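Local atomic coordinates of D-ribulose-5-phosphate 3-epimerase, putative (Plasmodium falciparum, PDB entry 1TQX), a protein that probably catalyses the interconversion of D-ribulose 5-phosphate and D-xylulose 5-phosphate, using a divalent metal cation bound in a TIM barrel. Residues 120-132 with 157-171. Sequence-based numbering, arbitrary orientation.
Sequences SIKPKTDVQKLVP and MHDMMGKVSFLRKKY
K163 reaches from helix 161-170 into the turn that follows strand 116-121 and ties its backbone together. Its ammonium group donates to P123 O and to T125 O, with NZ 2.8 Å from each oxygen, and also to a water that in turn donates to I121 O. The two carbonyls are met differently: NZ lies well above the carbonyl plane of P123, 54° out of it, but only 22° from that of T125. Lysine suits the place because a fully stretched chain carries two donors to carbonyls of the type I turn K122-T125 and a third to the water on I121 O. The aliphatic part of that chain is used as well: K163 CD meets I121 CD1 at 4.0 Å, and K163 CB lies 3.8 Å from V127 CG1.

On one flank P123, a rigid apolar ring suited to a turn, packs CB against M157 CE at 3.8 Å, while the flexible M160 curls its chain to bring its sulfur to the same proline. On the other, branched V127 also touches L167 CD1 with CG1. The flat ring of F166 gives a face to Q128 CG, a CH-pi contact 4.3 Å from the centroid, and an edge to V131 CG2, 4.0 Å from F166 CZ. V131 has a second methyl for other neighbours: CG1, anti to the backbone N (chi1 177°), lies against K170 CE and the hydroxyl of Y171, which is hydrogen-bonded to D135 OD1.

An Asx turn, Q128 N to D126 OD2, shapes the start of the 3-10 segment that offers V127 and Q128. T125 OG1 and K122 N are both anchored on E94. Helix 161-170 is an outer helix of the TIM (beta/alpha)8 barrel, packed against the loop after strand 116-121; L167 packs on strands 141-145 and 175-179, V164 on 175-179, and both V164 and M161 on helix 184-193.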
ATOM      1  N   SER A 120       7.779   1.102   2.917  1.00 20.58           N
ATOM      2  CA  SER A 120       7.813  -0.087   2.084  1.00 20.79           C
ATOM      3  C   SER A 120       9.224  -0.598   1.805  1.00 21.80           C
ATOM      4  O   SER A 120      10.190   0.171   1.802  1.00 21.77           O
ATOM      5  CB  SER A 120       7.098   0.196   0.756  1.00 19.97           C
ATOM      6  OG  SER A 120       7.037  -0.964  -0.061  1.00 22.30           O
ATOM      7  N   ILE A 121       9.321  -1.908   1.590  1.00 21.44           N
ATOM      8  CA  ILE A 121      10.581  -2.566   1.265  1.00 22.85           C
ATOM      9  C   ILE A 121      10.381  -3.445   0.032  1.00 23.45           C
ATOM     10  O   ILE A 121       9.369  -4.139  -0.092  1.00 21.53           O
ATOM     11  CB  ILE A 121      11.105  -3.464   2.423  1.00 23.06           C
ATOM     12  CG1 ILE A 121       9.974  -4.342   2.964  1.00 24.86           C
ATOM     13  CG2 ILE A 121      11.744  -2.607   3.506  1.00 21.96           C
ATOM     14  CD1 ILE A 121      10.418  -5.325   4.037  1.00 26.94           C
ATOM     15  N   LYS A 122      11.350  -3.406  -0.878  1.00 23.45           N
ATOM     16  CA  LYS A 122      11.295  -4.200  -2.095  1.00 24.56           C
ATOM     17  C   LYS A 122      11.702  -5.651  -1.801  1.00 24.67           C
ATOM     18  O   LYS A 122      12.275  -5.944  -0.751  1.00 24.39           O
ATOM     19  CB  LYS A 122      12.197  -3.569  -3.162  1.00 23.39           C
ATOM     20  CG  LYS A 122      11.762  -2.150  -3.532  1.00 27.73           C
ATOM     21  CD  LYS A 122      12.407  -1.631  -4.813  1.00 28.90           C
ATOM     22  CE  LYS A 122      13.887  -1.342  -4.643  1.00 30.68           C
ATOM     23  NZ  LYS A 122      14.507  -0.835  -5.910  1.00 30.58           N
ATOM     24  N   PRO A 123      11.404  -6.576  -2.724  1.00 25.58           N
ATOM     25  CA  PRO A 123      11.733  -7.995  -2.552  1.00 25.37           C
ATOM     26  C   PRO A 123      13.123  -8.331  -2.011  1.00 25.66           C
ATOM     27  O   PRO A 123      13.252  -9.147  -1.102  1.00 26.03           O
ATOM     28  CB  PRO A 123      11.501  -8.567  -3.946  1.00 24.95           C
ATOM     29  CG  PRO A 123      10.342  -7.737  -4.439  1.00 25.22           C
ATOM     30  CD  PRO A 123      10.757  -6.344  -4.031  1.00 24.60           C
ATOM     31  N   LYS A 124      14.156  -7.703  -2.561  1.00 26.57           N
ATOM     32  CA  LYS A 124      15.522  -7.983  -2.129  1.00 29.61           C
ATOM     33  C   LYS A 124      15.978  -7.305  -0.838  1.00 29.72           C
ATOM     34  O   LYS A 124      17.099  -7.538  -0.390  1.00 30.91           O
ATOM     35  CB  LYS A 124      16.505  -7.632  -3.251  1.00 32.54           C
ATOM     36  CG  LYS A 124      16.232  -8.360  -4.560  1.00 37.01           C
ATOM     37  CD  LYS A 124      17.215  -7.931  -5.638  1.00 42.18           C
ATOM     38  CE  LYS A 124      16.876  -8.558  -6.978  1.00 43.67           C
ATOM     39  NZ  LYS A 124      17.801  -8.092  -8.044  1.00 45.87           N
ATOM     40  N   THR A 125      15.126  -6.480  -0.233  1.00 28.74           N
ATOM     41  CA  THR A 125      15.499  -5.789   1.005  1.00 27.52           C
ATOM     42  C   THR A 125      15.136  -6.589   2.260  1.00 28.47           C
ATOM     43  O   THR A 125      14.003  -7.041   2.416  1.00 29.50           O
ATOM     44  CB  THR A 125      14.834  -4.400   1.078  1.00 26.76           C
ATOM     45  OG1 THR A 125      15.158  -3.660  -0.103  1.00 21.23           O
ATOM     46  CG2 THR A 125      15.335  -3.627   2.292  1.00 24.96           C
ATOM     47  N   ASP A 126      16.111  -6.748   3.150  1.00 29.38           N
ATOM     48  CA  ASP A 126      15.951  -7.494   4.401  1.00 32.68           C
ATOM     49  C   ASP A 126      15.026  -6.781   5.393  1.00 31.34           C
ATOM     50  O   ASP A 126      15.304  -5.655   5.799  1.00 31.68           O
ATOM     51  CB  ASP A 126      17.339  -7.695   5.024  1.00 35.28           C
ATOM     52  CG  ASP A 126      17.298  -8.450   6.341  1.00 39.30           C
ATOM     53  OD1 ASP A 126      18.374  -8.605   6.957  1.00 41.93           O
ATOM     54  OD2 ASP A 126      16.207  -8.888   6.764  1.00 40.45           O
ATOM     55  N   VAL A 127      13.938  -7.442   5.787  1.00 31.62           N
ATOM     56  CA  VAL A 127      12.969  -6.873   6.737  1.00 33.51           C
ATOM     57  C   VAL A 127      13.548  -6.437   8.075  1.00 32.73           C
ATOM     58  O   VAL A 127      13.076  -5.472   8.676  1.00 32.30           O
ATOM     59  CB  VAL A 127      11.861  -7.870   7.121  1.00 35.86           C
ATOM     60  CG1 VAL A 127      10.506  -7.277   6.827  1.00 34.97           C
ATOM     61  CG2 VAL A 127      12.081  -9.186   6.434  1.00 39.29           C
ATOM     62  N   GLN A 128      14.537  -7.173   8.566  1.00 32.18           N
ATOM     63  CA  GLN A 128      15.122  -6.859   9.862  1.00 33.92           C
ATOM     64  C   GLN A 128      15.754  -5.478   9.926  1.00 31.80           C
ATOM     65  O   GLN A 128      15.930  -4.921  11.008  1.00 30.43           O
ATOM     66  CB  GLN A 128      16.138  -7.931  10.260  1.00 37.05           C
ATOM     67  CG  GLN A 128      15.517  -9.317  10.373  1.00 42.89           C
ATOM     68  CD  GLN A 128      16.416 -10.307  11.085  1.00 46.90           C
ATOM     69  OE1 GLN A 128      16.719 -10.152  12.269  1.00 48.87           O
ATOM     70  NE2 GLN A 128      16.853 -11.332  10.363  1.00 48.63           N
ATOM     71  N   LYS A 129      16.085  -4.916   8.769  1.00 31.06           N
ATOM     72  CA  LYS A 129      16.683  -3.587   8.737  1.00 30.91           C
ATOM     73  C   LYS A 129      15.680  -2.523   9.176  1.00 28.95           C
ATOM     74  O   LYS A 129      16.066  -1.397   9.484  1.00 29.62           O
ATOM     75  CB  LYS A 129      17.189  -3.254   7.333  1.00 31.85           C
ATOM     76  CG  LYS A 129      18.430  -4.021   6.896  1.00 36.62           C
ATOM     77  CD  LYS A 129      18.736  -3.722   5.434  1.00 37.41           C
ATOM     78  CE  LYS A 129      19.894  -4.552   4.899  1.00 40.64           C
ATOM     79  NZ  LYS A 129      21.186  -3.833   4.971  1.00 42.03           N
ATOM     80  N   LEU A 130      14.396  -2.876   9.200  1.00 27.32           N
ATOM     81  CA  LEU A 130      13.349  -1.928   9.594  1.00 26.78           C
ATOM     82  C   LEU A 130      13.125  -1.831  11.104  1.00 27.28           C
ATOM     83  O   LEU A 130      12.512  -0.874  11.581  1.00 24.68           O
ATOM     84  CB  LEU A 130      12.010  -2.305   8.946  1.00 25.17           C
ATOM     85  CG  LEU A 130      11.859  -2.265   7.423  1.00 24.78           C
ATOM     86  CD1 LEU A 130      10.441  -2.671   7.068  1.00 25.31           C
ATOM     87  CD2 LEU A 130      12.156  -0.866   6.892  1.00 24.37           C
ATOM     88  N   VAL A 131      13.610  -2.819  11.849  1.00 27.81           N
ATOM     89  CA  VAL A 131      13.416  -2.840  13.296  1.00 28.69           C
ATOM     90  C   VAL A 131      13.652  -1.512  14.029  1.00 29.04           C
ATOM     91  O   VAL A 131      12.799  -1.064  14.793  1.00 29.57           O
ATOM     92  CB  VAL A 131      14.267  -3.954  13.946  1.00 29.22           C
ATOM     93  CG1 VAL A 131      14.117  -3.917  15.461  1.00 30.31           C
ATOM     94  CG2 VAL A 131      13.812  -5.309  13.419  1.00 29.88           C
ATOM     95  N   PRO A 132      14.805  -0.862  13.807  1.00 30.16           N
ATOM     96  CA  PRO A 132      15.051   0.409  14.498  1.00 30.67           C
ATOM     97  C   PRO A 132      13.936   1.436  14.273  1.00 31.81           C
ATOM     98  O   PRO A 132      13.532   2.149  15.194  1.00 30.90           O
ATOM     99  CB  PRO A 132      16.384   0.865  13.912  1.00 31.81           C
ATOM    100  CG  PRO A 132      17.079  -0.433  13.620  1.00 31.60           C
ATOM    101  CD  PRO A 132      15.971  -1.251  12.996  1.00 29.50           C
ATOM    102  N   MET A 157       5.166 -13.398  -5.215  1.00 27.83           N
ATOM    103  CA  MET A 157       6.372 -14.078  -4.751  1.00 30.59           C
ATOM    104  C   MET A 157       6.102 -14.693  -3.384  1.00 30.75           C
ATOM    105  O   MET A 157       6.111 -13.998  -2.368  1.00 29.64           O
ATOM    106  CB  MET A 157       7.535 -13.091  -4.654  1.00 29.66           C
ATOM    107  CG  MET A 157       7.958 -12.511  -5.986  1.00 31.72           C
ATOM    108  SD  MET A 157       9.155 -11.171  -5.804  1.00 34.06           S
ATOM    109  CE  MET A 157      10.591 -12.080  -5.189  1.00 35.61           C
ATOM    110  N   HIS A 158       5.861 -15.999  -3.366  1.00 30.48           N
ATOM    111  CA  HIS A 158       5.568 -16.700  -2.123  1.00 32.53           C
ATOM    112  C   HIS A 158       6.722 -16.640  -1.122  1.00 30.84           C
ATOM    113  O   HIS A 158       6.508 -16.756   0.084  1.00 29.78           O
ATOM    114  CB  HIS A 158       5.213 -18.161  -2.424  1.00 36.95           C
ATOM    115  CG  HIS A 158       4.604 -18.891  -1.266  1.00 42.73           C
ATOM    116  ND1 HIS A 158       5.282 -19.120  -0.086  1.00 44.67           N
ATOM    117  CD2 HIS A 158       3.380 -19.448  -1.109  1.00 44.37           C
ATOM    118  CE1 HIS A 158       4.500 -19.784   0.747  1.00 45.02           C
ATOM    119  NE2 HIS A 158       3.340 -19.995   0.151  1.00 44.61           N
ATOM    120  N   ASP A 159       7.941 -16.449  -1.616  1.00 30.45           N
ATOM    121  CA  ASP A 159       9.101 -16.394  -0.736  1.00 31.62           C
ATOM    122  C   ASP A 159       9.182 -15.116   0.108  1.00 30.26           C
ATOM    123  O   ASP A 159      10.099 -14.954   0.909  1.00 27.48           O
ATOM    124  CB  ASP A 159      10.386 -16.583  -1.552  1.00 36.53           C
ATOM    125  CG  ASP A 159      10.643 -15.446  -2.521  1.00 41.28           C
ATOM    126  OD1 ASP A 159       9.670 -14.870  -3.052  1.00 43.79           O
ATOM    127  OD2 ASP A 159      11.830 -15.144  -2.769  1.00 44.97           O
ATOM    128  N   MET A 160       8.218 -14.217  -0.064  1.00 28.62           N
ATOM    129  CA  MET A 160       8.190 -12.980   0.718  1.00 28.53           C
ATOM    130  C   MET A 160       7.374 -13.182   1.994  1.00 28.48           C
ATOM    131  O   MET A 160       7.352 -12.313   2.867  1.00 28.35           O
ATOM    132  CB  MET A 160       7.574 -11.837  -0.104  1.00 27.67           C
ATOM    133  CG  MET A 160       8.425 -11.381  -1.279  1.00 27.42           C
ATOM    134  SD  MET A 160       9.971 -10.628  -0.743  1.00 27.79           S
ATOM    135  CE  MET A 160      11.148 -12.005  -0.903  1.00 27.52           C
ATOM    136  N   MET A 161       6.712 -14.331   2.111  1.00 27.34           N
ATOM    137  CA  MET A 161       5.888 -14.589   3.286  1.00 28.23           C
ATOM    138  C   MET A 161       6.672 -14.631   4.591  1.00 27.45           C
ATOM    139  O   MET A 161       6.110 -14.406   5.662  1.00 27.70           O
ATOM    140  CB  MET A 161       5.091 -15.883   3.106  1.00 28.65           C
ATOM    141  CG  MET A 161       4.028 -15.797   2.025  1.00 27.34           C
ATOM    142  SD  MET A 161       2.911 -14.387   2.249  1.00 28.63           S
ATOM    143  CE  MET A 161       3.735 -13.139   1.239  1.00 25.67           C
ATOM    144  N   GLY A 162       7.965 -14.915   4.498  1.00 28.56           N
ATOM    145  CA  GLY A 162       8.792 -14.952   5.690  1.00 27.49           C
ATOM    146  C   GLY A 162       8.847 -13.574   6.325  1.00 28.33           C
ATOM    147  O   GLY A 162       8.857 -13.447   7.551  1.00 27.08           O
ATOM    148  N   LYS A 163       8.875 -12.536   5.490  1.00 27.30           N
ATOM    149  CA  LYS A 163       8.923 -11.163   5.988  1.00 26.75           C
ATOM    150  C   LYS A 163       7.641 -10.846   6.744  1.00 26.94           C
ATOM    151  O   LYS A 163       7.674 -10.220   7.806  1.00 26.77           O
ATOM    152  CB  LYS A 163       9.089 -10.169   4.832  1.00 26.03           C
ATOM    153  CG  LYS A 163      10.358 -10.354   4.020  1.00 26.04           C
ATOM    154  CD  LYS A 163      10.508  -9.238   3.005  1.00 25.05           C
ATOM    155  CE  LYS A 163      11.757  -9.416   2.154  1.00 25.41           C
ATOM    156  NZ  LYS A 163      11.885  -8.298   1.165  1.00 22.98           N
ATOM    157  N   VAL A 164       6.515 -11.278   6.184  1.00 26.57           N
ATOM    158  CA  VAL A 164       5.211 -11.050   6.798  1.00 25.57           C
ATOM    159  C   VAL A 164       5.127 -11.712   8.175  1.00 26.67           C
ATOM    160  O   VAL A 164       4.703 -11.078   9.141  1.00 25.53           O
ATOM    161  CB  VAL A 164       4.069 -11.584   5.893  1.00 25.61           C
ATOM    162  CG1 VAL A 164       2.712 -11.341   6.556  1.00 23.28           C
ATOM    163  CG2 VAL A 164       4.117 -10.891   4.527  1.00 25.40           C
ATOM    164  N   SER A 165       5.530 -12.978   8.270  1.00 26.70           N
ATOM    165  CA  SER A 165       5.490 -13.681   9.555  1.00 27.96           C
ATOM    166  C   SER A 165       6.392 -13.005  10.586  1.00 27.81           C
ATOM    167  O   SER A 165       6.015 -12.866  11.750  1.00 29.03           O
ATOM    168  CB  SER A 165       5.905 -15.145   9.388  1.00 27.68           C
ATOM    169  OG  SER A 165       4.923 -15.869   8.673  1.00 30.51           O
ATOM    170  N   PHE A 166       7.579 -12.586  10.158  1.00 28.03           N
ATOM    171  CA  PHE A 166       8.516 -11.904  11.049  1.00 29.29           C
ATOM    172  C   PHE A 166       7.868 -10.675  11.687  1.00 28.85           C
ATOM    173  O   PHE A 166       7.918 -10.494  12.902  1.00 28.77           O
ATOM    174  CB  PHE A 166       9.759 -11.455  10.275  1.00 29.01           C
ATOM    175  CG  PHE A 166      10.692 -10.590  11.077  1.00 31.12           C
ATOM    176  CD1 PHE A 166      11.612 -11.160  11.956  1.00 32.76           C
ATOM    177  CD2 PHE A 166      10.636  -9.201  10.976  1.00 30.75           C
ATOM    178  CE1 PHE A 166      12.463 -10.358  12.723  1.00 33.29           C
ATOM    179  CE2 PHE A 166      11.482  -8.392  11.740  1.00 32.59           C
ATOM    180  CZ  PHE A 166      12.396  -8.972  12.613  1.00 33.00           C
ATOM    181  N   LEU A 167       7.267  -9.827  10.854  1.00 28.72           N
ATOM    182  CA  LEU A 167       6.626  -8.604  11.324  1.00 28.24           C
ATOM    183  C   LEU A 167       5.439  -8.839  12.253  1.00 28.58           C
ATOM    184  O   LEU A 167       5.336  -8.201  13.299  1.00 27.78           O
ATOM    185  CB  LEU A 167       6.185  -7.750  10.126  1.00 27.11           C
ATOM    186  CG  LEU A 167       7.302  -7.165   9.254  1.00 24.72           C
ATOM    187  CD1 LEU A 167       6.727  -6.656   7.945  1.00 23.14           C
ATOM    188  CD2 LEU A 167       8.000  -6.041  10.004  1.00 24.85           C
ATOM    189  N   ARG A 168       4.542  -9.749  11.883  1.00 28.85           N
ATOM    190  CA  ARG A 168       3.377 -10.017  12.723  1.00 30.91           C
ATOM    191  C   ARG A 168       3.769 -10.569  14.089  1.00 32.57           C
ATOM    192  O   ARG A 168       3.164 -10.226  15.103  1.00 33.17           O
ATOM    193  CB  ARG A 168       2.422 -11.001  12.038  1.00 29.25           C
ATOM    194  CG  ARG A 168       1.194 -11.355  12.878  1.00 27.48           C
ATOM    195  CD  ARG A 168       0.419 -10.101  13.269  1.00 29.17           C
ATOM    196  NE  ARG A 168      -0.133  -9.406  12.106  1.00 27.54           N
ATOM    197  CZ  ARG A 168      -0.107  -8.086  11.944  1.00 28.09           C
ATOM    198  NH1 ARG A 168       0.450  -7.316  12.868  1.00 25.39           N
ATOM    199  NH2 ARG A 168      -0.641  -7.533  10.862  1.00 27.91           N
ATOM    200  N   LYS A 169       4.782 -11.425  14.113  1.00 34.85           N
ATOM    201  CA  LYS A 169       5.231 -12.023  15.364  1.00 36.87           C
ATOM    202  C   LYS A 169       5.854 -10.998  16.310  1.00 36.21           C
ATOM    203  O   LYS A 169       5.635 -11.045  17.521  1.00 34.45           O
ATOM    204  CB  LYS A 169       6.240 -13.140  15.079  1.00 38.93           C
ATOM    205  CG  LYS A 169       6.660 -13.932  16.312  1.00 44.08           C
ATOM    206  CD  LYS A 169       7.555 -15.107  15.934  1.00 47.07           C
ATOM    207  CE  LYS A 169       7.908 -15.964  17.146  1.00 49.99           C
ATOM    208  NZ  LYS A 169       8.635 -15.195  18.194  1.00 50.78           N
ATOM    209  N   LYS A 170       6.618 -10.065  15.747  1.00 35.32           N
ATOM    210  CA  LYS A 170       7.293  -9.042  16.537  1.00 35.07           C
ATOM    211  C   LYS A 170       6.416  -7.839  16.877  1.00 34.69           C
ATOM    212  O   LYS A 170       6.565  -7.240  17.940  1.00 33.01           O
ATOM    213  CB  LYS A 170       8.552  -8.574  15.797  1.00 36.88           C
ATOM    214  CG  LYS A 170       9.479  -7.669  16.604  1.00 37.19           C
ATOM    215  CD  LYS A 170      10.776  -7.417  15.840  1.00 37.56           C
ATOM    216  CE  LYS A 170      11.715  -6.491  16.602  1.00 37.85           C
ATOM    217  NZ  LYS A 170      12.176  -7.084  17.888  1.00 37.13           N
ATOM    218  N   TYR A 171       5.505  -7.488  15.975  1.00 33.49           N
ATOM    219  CA  TYR A 171       4.627  -6.343  16.188  1.00 33.04           C
ATOM    220  C   TYR A 171       3.170  -6.736  15.957  1.00 34.42           C
ATOM    221  O   TYR A 171       2.680  -6.691  14.829  1.00 32.88           O
ATOM    222  CB  TYR A 171       5.014  -5.197  15.242  1.00 31.61           C
ATOM    223  CG  TYR A 171       6.482  -4.830  15.254  1.00 29.63           C
ATOM    224  CD1 TYR A 171       7.364  -5.372  14.325  1.00 29.15           C
ATOM    225  CD2 TYR A 171       6.988  -3.922  16.186  1.00 30.10           C
ATOM    226  CE1 TYR A 171       8.715  -5.018  14.317  1.00 28.46           C
ATOM    227  CE2 TYR A 171       8.340  -3.562  16.188  1.00 27.47           C
ATOM    228  CZ  TYR A 171       9.195  -4.113  15.249  1.00 29.20           C
ATOM    229  OH  TYR A 171      10.526  -3.756  15.228  1.00 26.50           O
TER
HETATM  230  O   HOH W   1       9.321  -7.161   0.182  1.00 21.03           O